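Putative alpha-galactosidase (Bacteroides fragilis, PDB 4NZJ) probably hydrolyses terminal, non-reducing alpha-D-galactose residues in alpha-D-galactosides, as a member of glycoside hydrolase family 27. Local coordinates at residues I127-R132 / S370-L375; W145-R150 / H155-K160; L181-D186 / K207-W212; W351-S356 / A414-N419; D377-A382 / Q441-D446. All blocks are in the same frame, centred on the assembly; numbering follows the deposited sequence.

Contacts 2 and 3 lie opposite contacts 4 and 5 across the chain's centre. Contacts 2 and 3 belong to the TIM barrel and have centres about 12 Å apart. They share two probable hydrogen bonds, W145 NE1 to Y184 O and H155 ND1 to D208 OD2. The active site of a TIM barrel lies at the C-terminal ends of its strands, so contacts 2 and 3 are probably nearer to it than contacts 4 and 5. Contacts 4 and 5 have centres about 11 Å apart and join the barrel to the C-terminal beta domain. They meet where C352 packs on L380. Contact 1 touches contact 5 through L375 and I381, with centres about 17 Å apart.

Contact 1 of 5, residues I127-R132 / S370-L375; sequences ITNGMR and STLKIL
N129 packs its side chain against L372 while its OD1 accepts from the backbone N of M131, N to OD1 2.9 Å, with an angle of 161° at the hydrogen. This is an Asx turn. N129 CG sits between the backbone N and the carbonyl carbon (chi1 71°), and this folds the amide over toward the backbone N two residues on. The bond helps hold the amide in place, and ND2 makes a weak further bond to V364 O. L372 reaches the turn with CD2. This methyl lies 4.0 Å from N129 CG and 3.8 Å from N129 O. The two side chains cross at about a right angle. The same L372 CD2 is 4.3 Å from CG of selenomethionine M131, a looser apolar touch. G130 has positive phi, so the chain leaves helical geometry here. The contact joins the turn after helix 116-128 to helix 369-375 of the barrel domain. M367 touches both M131 and L372, and helix 341-353 packs against I374 and L375.

Contact 2 of 5, residues W145-R150 / H155-K160; sequences WQLPER and HLQIDK
Three direct hydrogen bonds join W145-R150 to H155-K160. D159 N gives to W145 O (2.8 Å), and L147 N gives to Q157 O (2.9 Å). They flank a single beta bridge between Q146 and I158. Q157 NE2 gives to E149 O at 2.8 Å. The oxygen lies in the Q157 amide plane, but the donor stands 41° above the E149 carbonyl plane. One water adds to this group: it gives to L147 O and E149 O and accepts from Q157 N. Apolar contacts follow. W145 CH2 meets L156 CD1 at 3.8 Å, and I158 CG1 lies at the W145 ring edge, 3.8 Å from CZ3. L147 CD1 rests on Q157 CB. A methyl also packs on a cation: L156 CD2 lies over one face of the R150 guanidinium, 3.6 Å from NH2. R150 NH1 forms a salt bridge with D205, and NH2 bonds to G197 O. Backbone bonds thus set the register of this hairpin-like loop, the Q157 amide and apolar side chains complete it, and D205 probably balances the R150 charge.

Contact 3 of 5, residues L181-D186 / K207-W212; sequences LGIYSD and KDFASW
Strand 181-186 and helix 207-212 run nearly antiparallel, with segment axes 10.4 Å apart at closest approach and 156° between their directions. I183 carries most of the contact. Its CG2 methyl stands over the centre of the F209 ring, a CH-pi contact with CG2 3.9 Å from the ring centroid and only 7° off the ring normal. The other branch of I183 serves a second ring. CG1 is anti to the backbone N (chi1 -154°), and the chain continues to CD1, which meets the edge of the W212 ring near its plane, 4.0 Å from CZ3. I183 therefore divides its two branches between a face and an edge. The strand and helix belong to the beta-alpha-beta unit of strand 180-186, helix 202-212 and strand 216-220. This unit is part of the TIM barrel, and the contact seats the helix on the outside of the parallel sheet. L217 of the next strand touches both I183 and F209. The two rings are also turned against each other: W212 CZ3 lies in the F209 plane, at its edge. S185 CB approaches F209 CZ more loosely at 4.4 Å, while S185 OG is hydrogen-bonded to S198 OG. On the helix, D208 O accepts from both W212 N (3.0 Å) and S211 OG (2.7 Å). This oxygen lies over one face of the W212 ring, offset toward its rim.

Contact 4 of 5, residues W351-S356 / A414-N419; sequences WCMMAS and AVACFN
M353 is a selenomethionine that lays its side chain against two alanines, A414 and A416. The close part is at its end. CE lies 3.5 Å from A414 O and 3.7 Å from A416 N, so the methyl rests on the backbone between the alanines. The chain is bent at chi2 (-73°) and chi3 (-69°), which brings it there. M353 CG and CE both lie against A416 CB, at 3.9 and 3.8 Å. SE meets A414 CB at 3.9 Å. Here helix 341-353 of the barrel domain meets strand 413-419 of the C-terminal antiparallel beta domain, so the contact lies at a domain interface. The helix ends just beyond M353 in a Schellman motif: S356 N bonds to W351 O at 3.0 Å, and A355 N to C352 O, with A355 at positive phi. The looser side is at V415, where M353 CE is 4.2 Å from V415 C. V415 points its side chain away from the helix, onto L437 and F473. The touching residues are all buried, so this side too is covered by protein rather than solvent.

Contact 5 of 5, residues D377-A382 / Q441-D446; sequences DPDLIA and QIYCLD
Helix 378-384 meets the C-terminal antiparallel beta domain here, where strand 441-444 and the turn after it face the helix's first residues. D379 and Y443 form the polar part. Y443 OH gives to D379 OD2 at 2.6 Å, a short bond. The oxygen is met on its syn side and lies at the edge of the Y443 ring, with carboxylate and ring planes 78° apart. The same OD2 accepts from a water (2.8 Å) that also gives to L445 O, at 2.7 Å. OD2 thus receives two bonds, which would probably favour the charged carboxylate. L445 makes the apolar part. CD2 is 3.5 Å from D379 CB and 3.7 Å from L380 CD2. L380 also touches V470 of the sheet and C352 of helix 341-353. The helix start is fixed by D377 at the N-cap. Its CG is anti to the backbone N (chi1 -171°), and OD1 accepts from L380 N at 3.1 Å, from above the carboxylate plane.

Contact 1 of 5, residues I127-R132 / S370-L375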
# COMPACT_ATOMS: atom_id res chain seq x y z
N ILE A 127 -3.88 -14.03 6.65
CA ILE A 127 -3.32 -14.41 7.95
C ILE A 127 -2.33 -15.56 7.79
O ILE A 127 -1.22 -15.51 8.32
CB ILE A 127 -4.42 -14.79 8.95
CG1 ILE A 127 -5.28 -13.56 9.28
CG2 ILE A 127 -3.82 -15.38 10.23
CD1 ILE A 127 -6.50 -13.88 10.11
N THR A 128 -2.73 -16.59 7.06
CA THR A 128 -1.95 -17.82 6.99
C THR A 128 -0.85 -17.80 5.92
O THR A 128 0.07 -18.62 5.99
CB THR A 128 -2.85 -19.05 6.78
OG1 THR A 128 -3.59 -18.91 5.57
CG2 THR A 128 -3.81 -19.19 7.94
N ASN A 129 -0.91 -16.89 4.95
CA ASN A 129 0.12 -16.86 3.90
C ASN A 129 1.30 -15.95 4.20
O ASN A 129 2.26 -15.92 3.43
CB ASN A 129 -0.48 -16.58 2.51
CG ASN A 129 -0.95 -15.14 2.32
OD1 ASN A 129 -0.68 -14.25 3.12
ND2 ASN A 129 -1.69 -14.92 1.24
N GLY A 130 1.23 -15.21 5.30
CA GLY A 130 2.31 -14.32 5.70
C GLY A 130 2.06 -12.85 5.45
O GLY A 130 2.77 -12.00 6.00
N MSE A 131 1.06 -12.52 4.63
CA MSE A 131 0.86 -11.12 4.23
C MSE A 131 0.54 -10.22 5.41
O MSE A 131 1.09 -9.12 5.52
CB MSE A 131 -0.20 -10.99 3.13
CG MSE A 131 0.36 -11.51 1.81
SE MSE A 131 -0.98 -11.44 0.37
CE MSE A 131 -1.13 -9.49 0.20
N ARG A 132 -0.32 -10.66 6.30
CA ARG A 132 -0.64 -9.84 7.48
C ARG A 132 0.62 -9.54 8.30
O ARG A 132 0.80 -8.43 8.79
CB ARG A 132 -1.71 -10.49 8.35
CG ARG A 132 -2.20 -9.57 9.45
CD ARG A 132 -3.25 -10.20 10.36
NE ARG A 132 -2.70 -11.31 11.13
CZ ARG A 132 -3.30 -11.87 12.19
NH1 ARG A 132 -4.48 -11.43 12.61
NH2 ARG A 132 -2.71 -12.87 12.82
N SER A 370 6.57 -18.64 -5.29
CA SER A 370 7.36 -17.63 -6.00
C SER A 370 6.71 -16.25 -5.94
O SER A 370 7.40 -15.23 -5.84
CB SER A 370 7.60 -18.04 -7.46
OG SER A 370 8.52 -19.12 -7.53
N THR A 371 5.37 -16.21 -5.98
CA THR A 371 4.63 -14.96 -5.87
C THR A 371 4.74 -14.39 -4.46
O THR A 371 4.97 -13.20 -4.28
CB THR A 371 3.15 -15.17 -6.27
OG1 THR A 371 3.10 -15.59 -7.64
CG2 THR A 371 2.34 -13.91 -6.10
N LEU A 372 4.59 -15.25 -3.45
CA LEU A 372 4.72 -14.80 -2.06
C LEU A 372 6.16 -14.38 -1.74
O LEU A 372 6.36 -13.47 -0.94
CB LEU A 372 4.22 -15.88 -1.10
CG LEU A 372 2.69 -15.94 -1.06
CD1 LEU A 372 2.20 -17.29 -0.58
CD2 LEU A 372 2.11 -14.83 -0.20
N LYS A 373 7.15 -14.99 -2.39
CA LYS A 373 8.54 -14.59 -2.17
C LYS A 373 8.73 -13.12 -2.54
O LYS A 373 9.48 -12.40 -1.88
CB LYS A 373 9.50 -15.48 -2.98
CG LYS A 373 10.98 -15.15 -2.78
CD LYS A 373 11.87 -16.07 -3.62
N ILE A 374 8.04 -12.68 -3.58
CA ILE A 374 8.09 -11.29 -4.00
C ILE A 374 7.31 -10.41 -3.02
O ILE A 374 7.85 -9.45 -2.46
CB ILE A 374 7.54 -11.10 -5.43
CG1 ILE A 374 8.43 -11.84 -6.43
CG2 ILE A 374 7.44 -9.61 -5.76
CD1 ILE A 374 7.81 -12.00 -7.81
N LEU A 375 6.03 -10.73 -2.80
CA LEU A 375 5.15 -9.87 -2.01
C LEU A 375 5.53 -9.76 -0.53
O LEU A 375 5.14 -8.80 0.13
CB LEU A 375 3.70 -10.36 -2.13
CG LEU A 375 3.07 -10.26 -3.51
CD1 LEU A 375 1.70 -10.91 -3.49
CD2 LEU A 375 2.96 -8.81 -3.95

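Contact 2 of 5, residues W145-R150 / H155-K160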
# COMPACT_ATOMS: atom_id res chain seq x y z
N TRP A 145 -20.85 -3.78 -4.77
CA TRP A 145 -21.34 -4.21 -3.45
C TRP A 145 -22.76 -3.69 -3.21
O TRP A 145 -23.51 -4.23 -2.39
CB TRP A 145 -20.41 -3.74 -2.33
CG TRP A 145 -20.31 -2.26 -2.22
CD1 TRP A 145 -19.39 -1.45 -2.81
CD2 TRP A 145 -21.19 -1.40 -1.48
NE1 TRP A 145 -19.64 -0.13 -2.49
CE2 TRP A 145 -20.75 -0.08 -1.68
CE3 TRP A 145 -22.32 -1.62 -0.68
CZ2 TRP A 145 -21.39 1.02 -1.09
CZ3 TRP A 145 -22.95 -0.54 -0.10
CH2 TRP A 145 -22.48 0.77 -0.32
N GLN A 146 -23.11 -2.62 -3.93
CA GLN A 146 -24.41 -1.95 -3.81
C GLN A 146 -25.30 -2.23 -5.01
O GLN A 146 -24.82 -2.64 -6.08
CB GLN A 146 -24.20 -0.44 -3.65
CG GLN A 146 -23.72 0.32 -4.89
CD GLN A 146 -22.21 0.30 -5.07
OE1 GLN A 146 -21.60 -0.77 -5.22
NE2 GLN A 146 -21.59 1.48 -5.07
N LEU A 147 -26.60 -1.97 -4.85
CA LEU A 147 -27.57 -2.16 -5.91
C LEU A 147 -27.55 -0.97 -6.88
O LEU A 147 -26.99 0.08 -6.56
CB LEU A 147 -28.98 -2.36 -5.33
CG LEU A 147 -29.16 -3.59 -4.43
CD1 LEU A 147 -30.60 -3.67 -3.95
CD2 LEU A 147 -28.76 -4.87 -5.15
N PRO A 148 -28.15 -1.14 -8.07
CA PRO A 148 -28.12 -0.08 -9.08
C PRO A 148 -28.71 1.26 -8.63
O PRO A 148 -28.17 2.31 -8.98
CB PRO A 148 -28.95 -0.66 -10.22
CG PRO A 148 -28.79 -2.13 -10.09
CD PRO A 148 -28.69 -2.40 -8.62
N GLU A 149 -29.80 1.22 -7.88
CA GLU A 149 -30.51 2.44 -7.50
C GLU A 149 -30.41 2.72 -6.01
O GLU A 149 -30.38 1.79 -5.19
CB GLU A 149 -31.99 2.35 -7.90
CG GLU A 149 -32.24 2.09 -9.38
CD GLU A 149 -31.64 3.16 -10.28
OE1 GLU A 149 -31.66 4.36 -9.91
OE2 GLU A 149 -31.15 2.81 -11.37
N ARG A 150 -30.35 4.00 -5.67
CA ARG A 150 -30.47 4.43 -4.27
C ARG A 150 -31.85 4.01 -3.77
O ARG A 150 -32.82 4.00 -4.52
CB ARG A 150 -30.28 5.95 -4.17
CG ARG A 150 -30.24 6.49 -2.75
CD ARG A 150 -29.69 7.91 -2.71
NE ARG A 150 -28.29 7.94 -3.12
CZ ARG A 150 -27.24 7.80 -2.32
NH1 ARG A 150 -27.39 7.64 -1.00
NH2 ARG A 150 -26.02 7.83 -2.84
N HIS A 155 -30.74 6.08 1.02
CA HIS A 155 -29.49 5.38 1.31
C HIS A 155 -29.09 4.41 0.20
O HIS A 155 -29.95 3.83 -0.46
CB HIS A 155 -29.62 4.59 2.61
CG HIS A 155 -29.82 5.45 3.82
ND1 HIS A 155 -28.80 5.74 4.70
CD2 HIS A 155 -30.91 6.10 4.29
CE1 HIS A 155 -29.26 6.53 5.66
NE2 HIS A 155 -30.54 6.76 5.43
N LEU A 156 -27.79 4.23 0.04
CA LEU A 156 -27.26 3.15 -0.79
C LEU A 156 -27.84 1.84 -0.29
O LEU A 156 -28.06 1.67 0.92
CB LEU A 156 -25.74 3.12 -0.72
CG LEU A 156 -25.03 4.31 -1.35
CD1 LEU A 156 -23.57 4.33 -0.91
CD2 LEU A 156 -25.16 4.30 -2.86
N GLN A 157 -28.12 0.92 -1.20
CA GLN A 157 -28.65 -0.39 -0.84
C GLN A 157 -27.56 -1.44 -0.97
O GLN A 157 -27.04 -1.65 -2.05
CB GLN A 157 -29.81 -0.77 -1.74
CG GLN A 157 -30.98 0.19 -1.69
CD GLN A 157 -32.13 -0.30 -2.55
OE1 GLN A 157 -32.98 -1.06 -2.08
NE2 GLN A 157 -32.17 0.14 -3.80
N ILE A 158 -27.22 -2.09 0.13
CA ILE A 158 -26.26 -3.19 0.08
C ILE A 158 -26.91 -4.33 -0.70
O ILE A 158 -28.09 -4.63 -0.53
CB ILE A 158 -25.89 -3.69 1.50
CG1 ILE A 158 -25.14 -2.60 2.27
CG2 ILE A 158 -25.03 -4.95 1.41
CD1 ILE A 158 -25.18 -2.78 3.77
N ASP A 159 -26.14 -4.96 -1.58
CA ASP A 159 -26.59 -6.17 -2.26
C ASP A 159 -26.58 -7.29 -1.23
O ASP A 159 -25.52 -7.83 -0.91
CB ASP A 159 -25.68 -6.50 -3.44
CG ASP A 159 -26.17 -7.67 -4.26
OD1 ASP A 159 -26.90 -8.54 -3.72
OD2 ASP A 159 -25.82 -7.72 -5.46
N LYS A 160 -27.76 -7.63 -0.71
CA LYS A 160 -27.88 -8.60 0.38
C LYS A 160 -27.71 -10.04 -0.09
O LYS A 160 -27.58 -10.95 0.73
CB LYS A 160 -29.21 -8.44 1.11
CG LYS A 160 -29.37 -7.09 1.80
CD LYS A 160 -28.21 -6.80 2.73
CE LYS A 160 -28.25 -7.68 3.98
NZ LYS A 160 -29.53 -7.56 4.72
O HOH W 1 -27.80 1.24 -4.06

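Contact 3 of 5, residues L181-D186 / K207-W212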
# COMPACT_ATOMS: atom_id res chain seq x y z
N LEU A 181 -11.11 -2.33 6.53
CA LEU A 181 -12.05 -2.55 5.43
C LEU A 181 -12.14 -1.34 4.52
O LEU A 181 -12.43 -0.23 4.97
CB LEU A 181 -13.45 -2.86 5.97
CG LEU A 181 -14.52 -3.02 4.90
CD1 LEU A 181 -14.22 -4.21 4.01
CD2 LEU A 181 -15.89 -3.16 5.52
N GLY A 182 -11.93 -1.56 3.22
CA GLY A 182 -12.17 -0.54 2.22
C GLY A 182 -13.46 -0.76 1.47
O GLY A 182 -13.93 -1.90 1.32
N ILE A 183 -14.05 0.34 1.00
CA ILE A 183 -15.28 0.29 0.22
C ILE A 183 -15.12 1.25 -0.94
O ILE A 183 -14.13 1.98 -1.02
CB ILE A 183 -16.52 0.60 1.09
CG1 ILE A 183 -17.78 -0.05 0.51
CG2 ILE A 183 -16.70 2.10 1.30
CD1 ILE A 183 -18.84 -0.32 1.55
N TYR A 184 -16.07 1.21 -1.86
CA TYR A 184 -15.96 1.90 -3.13
C TYR A 184 -17.22 2.71 -3.41
O TYR A 184 -18.34 2.23 -3.22
CB TYR A 184 -15.76 0.86 -4.23
CG TYR A 184 -15.87 1.39 -5.64
CD1 TYR A 184 -17.10 1.55 -6.25
CD2 TYR A 184 -14.73 1.75 -6.36
CE1 TYR A 184 -17.21 2.04 -7.54
CE2 TYR A 184 -14.83 2.25 -7.65
CZ TYR A 184 -16.07 2.39 -8.24
OH TYR A 184 -16.20 2.89 -9.52
N SER A 185 -17.04 3.93 -3.89
CA SER A 185 -18.14 4.66 -4.50
C SER A 185 -17.59 5.55 -5.60
O SER A 185 -16.44 5.40 -6.03
CB SER A 185 -18.92 5.46 -3.47
OG SER A 185 -20.11 5.98 -4.04
N ASP A 186 -18.42 6.46 -6.10
CA ASP A 186 -18.10 7.26 -7.27
C ASP A 186 -18.74 8.63 -7.11
O ASP A 186 -19.85 8.74 -6.58
CB ASP A 186 -18.66 6.54 -8.50
CG ASP A 186 -18.18 7.13 -9.81
OD1 ASP A 186 -18.65 8.23 -10.17
OD2 ASP A 186 -17.37 6.46 -10.50
N LYS A 207 -21.62 8.71 6.47
CA LYS A 207 -22.14 8.31 7.78
C LYS A 207 -22.49 6.83 7.79
O LYS A 207 -22.25 6.13 8.78
CB LYS A 207 -23.35 9.15 8.18
CG LYS A 207 -22.99 10.57 8.58
CD LYS A 207 -22.10 10.59 9.82
CE LYS A 207 -21.62 11.99 10.15
NZ LYS A 207 -22.71 13.00 10.00
N ASP A 208 -23.04 6.33 6.68
CA ASP A 208 -23.33 4.90 6.57
C ASP A 208 -22.03 4.10 6.59
O ASP A 208 -21.91 3.11 7.34
CB ASP A 208 -24.13 4.58 5.31
CG ASP A 208 -25.62 4.89 5.44
OD1 ASP A 208 -26.11 5.13 6.57
OD2 ASP A 208 -26.31 4.87 4.41
N PHE A 209 -21.05 4.51 5.78
CA PHE A 209 -19.76 3.83 5.76
C PHE A 209 -19.17 3.74 7.17
O PHE A 209 -18.71 2.68 7.60
CB PHE A 209 -18.76 4.51 4.81
CG PHE A 209 -19.20 4.56 3.38
CD1 PHE A 209 -20.05 3.60 2.84
CD2 PHE A 209 -18.75 5.59 2.55
CE1 PHE A 209 -20.44 3.67 1.51
CE2 PHE A 209 -19.14 5.65 1.23
CZ PHE A 209 -19.99 4.70 0.71
N ALA A 210 -19.19 4.86 7.89
CA ALA A 210 -18.65 4.90 9.24
C ALA A 210 -19.43 3.98 10.18
O ALA A 210 -18.83 3.26 10.99
CB ALA A 210 -18.63 6.32 9.77
N SER A 211 -20.75 3.97 10.07
CA SER A 211 -21.58 3.09 10.90
C SER A 211 -21.27 1.61 10.66
O SER A 211 -21.42 0.78 11.57
CB SER A 211 -23.08 3.37 10.70
OG SER A 211 -23.57 2.81 9.49
N TRP A 212 -20.83 1.28 9.44
CA TRP A 212 -20.48 -0.10 9.11
C TRP A 212 -19.05 -0.47 9.51
O TRP A 212 -18.68 -1.64 9.43
CB TRP A 212 -20.64 -0.35 7.61
CG TRP A 212 -22.00 -0.09 7.09
CD1 TRP A 212 -23.17 -0.08 7.80
CD2 TRP A 212 -22.35 0.19 5.73
NE1 TRP A 212 -24.22 0.20 6.96
CE2 TRP A 212 -23.75 0.37 5.69
CE3 TRP A 212 -21.61 0.31 4.55
CZ2 TRP A 212 -24.42 0.66 4.50
CZ3 TRP A 212 -22.29 0.60 3.37
CH2 TRP A 212 -23.68 0.78 3.36

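Contact 4 of 5, residues W351-S356 / A414-N419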
# COMPACT_ATOMS: atom_id res chain seq x y z
N TRP A 351 7.63 -0.23 -7.11
CA TRP A 351 6.51 0.25 -6.28
C TRP A 351 7.01 0.51 -4.84
O TRP A 351 6.62 1.48 -4.19
CB TRP A 351 5.37 -0.77 -6.28
CG TRP A 351 4.26 -0.53 -7.30
CD1 TRP A 351 2.92 -0.48 -7.03
CD2 TRP A 351 4.39 -0.32 -8.72
NE1 TRP A 351 2.21 -0.28 -8.18
CE2 TRP A 351 3.08 -0.16 -9.23
CE3 TRP A 351 5.47 -0.25 -9.61
CZ2 TRP A 351 2.82 0.08 -10.59
CZ3 TRP A 351 5.21 -0.02 -10.96
CH2 TRP A 351 3.90 0.14 -11.44
N CYS A 352 7.91 -0.34 -4.34
CA CYS A 352 8.48 -0.11 -3.02
C CYS A 352 9.32 1.17 -3.00
O CYS A 352 9.13 2.03 -2.14
CB CYS A 352 9.30 -1.31 -2.54
SG CYS A 352 8.27 -2.70 -2.02
N MSE A 353 10.22 1.31 -3.97
CA MSE A 353 11.08 2.50 -4.07
C MSE A 353 10.32 3.78 -4.23
O MSE A 353 10.74 4.82 -3.73
CB MSE A 353 12.02 2.38 -5.28
CG MSE A 353 13.08 1.29 -5.12
SE MSE A 353 14.47 1.78 -3.83
CE MSE A 353 15.34 3.21 -4.87
N MSE A 354 9.19 3.73 -4.95
CA MSE A 354 8.38 4.94 -5.22
C MSE A 354 7.42 5.28 -4.10
O MSE A 354 6.61 6.19 -4.25
CB MSE A 354 7.61 4.73 -6.53
CG MSE A 354 8.54 4.67 -7.73
SE MSE A 354 7.55 4.57 -9.44
CE MSE A 354 6.34 3.07 -9.02
N ALA A 355 7.54 4.60 -2.96
CA ALA A 355 6.63 4.81 -1.83
C ALA A 355 5.18 4.72 -2.32
O ALA A 355 4.33 5.55 -1.96
CB ALA A 355 6.91 6.15 -1.16
N SER A 356 4.92 3.70 -3.12
CA SER A 356 3.59 3.47 -3.68
C SER A 356 2.74 2.68 -2.71
O SER A 356 3.25 1.87 -1.94
CB SER A 356 3.70 2.68 -4.98
OG SER A 356 4.53 3.33 -5.92
N ALA A 414 18.66 4.39 -0.47
CA ALA A 414 18.39 3.17 -1.22
C ALA A 414 18.58 3.49 -2.70
O ALA A 414 18.13 4.53 -3.18
CB ALA A 414 16.97 2.67 -0.96
N VAL A 415 19.27 2.60 -3.41
CA VAL A 415 19.56 2.77 -4.83
C VAL A 415 19.09 1.53 -5.57
O VAL A 415 19.50 0.42 -5.24
CB VAL A 415 21.06 3.00 -5.07
CG1 VAL A 415 21.38 3.07 -6.56
CG2 VAL A 415 21.53 4.26 -4.36
N ALA A 416 18.23 1.72 -6.57
CA ALA A 416 17.74 0.61 -7.39
C ALA A 416 18.28 0.75 -8.80
O ALA A 416 18.09 1.80 -9.43
CB ALA A 416 16.22 0.59 -7.41
N CYS A 417 18.94 -0.30 -9.28
CA CYS A 417 19.42 -0.36 -10.65
C CYS A 417 18.49 -1.27 -11.42
O CYS A 417 18.41 -2.46 -11.13
CB CYS A 417 20.84 -0.93 -10.69
SG CYS A 417 22.02 -0.01 -9.69
N PHE A 418 17.76 -0.70 -12.37
CA PHE A 418 16.68 -1.41 -13.04
C PHE A 418 16.95 -1.54 -14.52
O PHE A 418 17.01 -0.55 -15.24
CB PHE A 418 15.36 -0.69 -12.79
CG PHE A 418 14.22 -1.18 -13.64
CD1 PHE A 418 13.95 -2.54 -13.78
CD2 PHE A 418 13.39 -0.26 -14.29
CE1 PHE A 418 12.89 -2.97 -14.55
CE2 PHE A 418 12.32 -0.70 -15.06
CZ PHE A 418 12.07 -2.05 -15.19
N ASN A 419 17.15 -2.78 -14.96
CA ASN A 419 17.34 -3.10 -16.36
C ASN A 419 16.00 -3.25 -17.07
O ASN A 419 15.29 -4.22 -16.85
CB ASN A 419 18.15 -4.40 -16.48
CG ASN A 419 18.45 -4.77 -17.91
OD1 ASN A 419 18.36 -3.94 -18.81
ND2 ASN A 419 18.82 -6.03 -18.13

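Contact 5 of 5, residues D377-A382 / Q441-D446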
# COMPACT_ATOMS: atom_id res chain seq x y z
N ASP A 377 8.77 -9.72 0.63
CA ASP A 377 10.19 -9.36 0.73
C ASP A 377 10.38 -8.32 1.84
O ASP A 377 9.94 -7.19 1.69
CB ASP A 377 10.66 -8.81 -0.62
CG ASP A 377 12.15 -8.60 -0.68
OD1 ASP A 377 12.69 -7.89 0.19
OD2 ASP A 377 12.78 -9.15 -1.61
N PRO A 378 11.02 -8.70 2.96
CA PRO A 378 11.02 -7.78 4.11
C PRO A 378 11.83 -6.50 3.90
O PRO A 378 11.44 -5.45 4.40
CB PRO A 378 11.63 -8.61 5.25
CG PRO A 378 11.65 -10.02 4.77
CD PRO A 378 11.68 -9.98 3.28
N ASP A 379 12.95 -6.61 3.20
CA ASP A 379 13.82 -5.45 2.95
C ASP A 379 13.15 -4.44 2.03
O ASP A 379 13.23 -3.24 2.27
CB ASP A 379 15.14 -5.89 2.33
CG ASP A 379 16.07 -6.56 3.33
OD1 ASP A 379 15.83 -6.46 4.55
OD2 ASP A 379 17.06 -7.17 2.88
N LEU A 380 12.50 -4.92 0.98
CA LEU A 380 11.82 -4.03 0.04
C LEU A 380 10.62 -3.35 0.70
O LEU A 380 10.40 -2.16 0.52
CB LEU A 380 11.38 -4.77 -1.22
CG LEU A 380 12.52 -5.18 -2.15
CD1 LEU A 380 11.99 -6.03 -3.29
CD2 LEU A 380 13.25 -3.96 -2.69
N ILE A 381 9.85 -4.10 1.48
CA ILE A 381 8.74 -3.51 2.22
C ILE A 381 9.24 -2.48 3.23
O ILE A 381 8.64 -1.41 3.38
CB ILE A 381 7.88 -4.59 2.89
CG1 ILE A 381 7.18 -5.41 1.80
CG2 ILE A 381 6.87 -3.97 3.84
CD1 ILE A 381 6.58 -6.70 2.29
N ALA A 382 10.35 -2.78 3.92
CA ALA A 382 10.91 -1.83 4.87
C ALA A 382 11.29 -0.51 4.18
O ALA A 382 11.10 0.56 4.74
CB ALA A 382 12.12 -2.43 5.57
N GLN A 441 29.87 2.09 3.35
CA GLN A 441 29.07 0.96 3.76
C GLN A 441 27.94 0.71 2.76
O GLN A 441 27.20 1.62 2.41
CB GLN A 441 28.50 1.21 5.15
CG GLN A 441 27.86 -0.01 5.78
CD GLN A 441 27.89 0.04 7.29
OE1 GLN A 441 28.93 0.29 7.90
NE2 GLN A 441 26.74 -0.21 7.92
N ILE A 442 27.83 -0.54 2.30
CA ILE A 442 26.80 -0.92 1.33
C ILE A 442 26.10 -2.21 1.77
O ILE A 442 26.76 -3.21 2.02
CB ILE A 442 27.39 -1.14 -0.08
CG1 ILE A 442 28.31 0.03 -0.47
CG2 ILE A 442 26.28 -1.33 -1.10
CD1 ILE A 442 29.05 -0.18 -1.77
N TYR A 443 24.78 -2.16 1.86
CA TYR A 443 23.96 -3.35 2.08
C TYR A 443 23.36 -3.79 0.75
O TYR A 443 22.73 -2.98 0.06
CB TYR A 443 22.85 -3.07 3.09
CG TYR A 443 21.91 -4.24 3.32
CD1 TYR A 443 22.34 -5.38 3.98
CD2 TYR A 443 20.59 -4.20 2.87
CE1 TYR A 443 21.50 -6.46 4.18
CE2 TYR A 443 19.74 -5.27 3.07
CZ TYR A 443 20.20 -6.40 3.74
OH TYR A 443 19.36 -7.48 3.95
N CYS A 444 23.56 -5.06 0.40
CA CYS A 444 23.04 -5.61 -0.85
C CYS A 444 21.81 -6.47 -0.55
O CYS A 444 21.89 -7.46 0.19
CB CYS A 444 24.11 -6.44 -1.56
SG CYS A 444 25.65 -5.54 -1.91
N LEU A 445 20.67 -6.09 -1.11
CA LEU A 445 19.44 -6.85 -0.88
C LEU A 445 19.44 -8.21 -1.57
O LEU A 445 18.73 -9.12 -1.13
CB LEU A 445 18.21 -6.05 -1.31
CG LEU A 445 17.65 -5.05 -0.29
CD1 LEU A 445 18.56 -3.84 -0.12
CD2 LEU A 445 16.26 -4.61 -0.71
N ASP A 446 20.20 -8.36 -2.66
CA ASP A 446 20.22 -9.60 -3.43
C ASP A 446 20.73 -10.78 -2.59
O ASP A 446 20.20 -11.89 -2.70
CB ASP A 446 21.06 -9.44 -4.72
CG ASP A 446 22.54 -9.21 -4.45
OD1 ASP A 446 23.24 -10.16 -4.03
OD2 ASP A 446 23.04 -8.09 -4.70
O HOH W 2 16.69 -8.40 0.44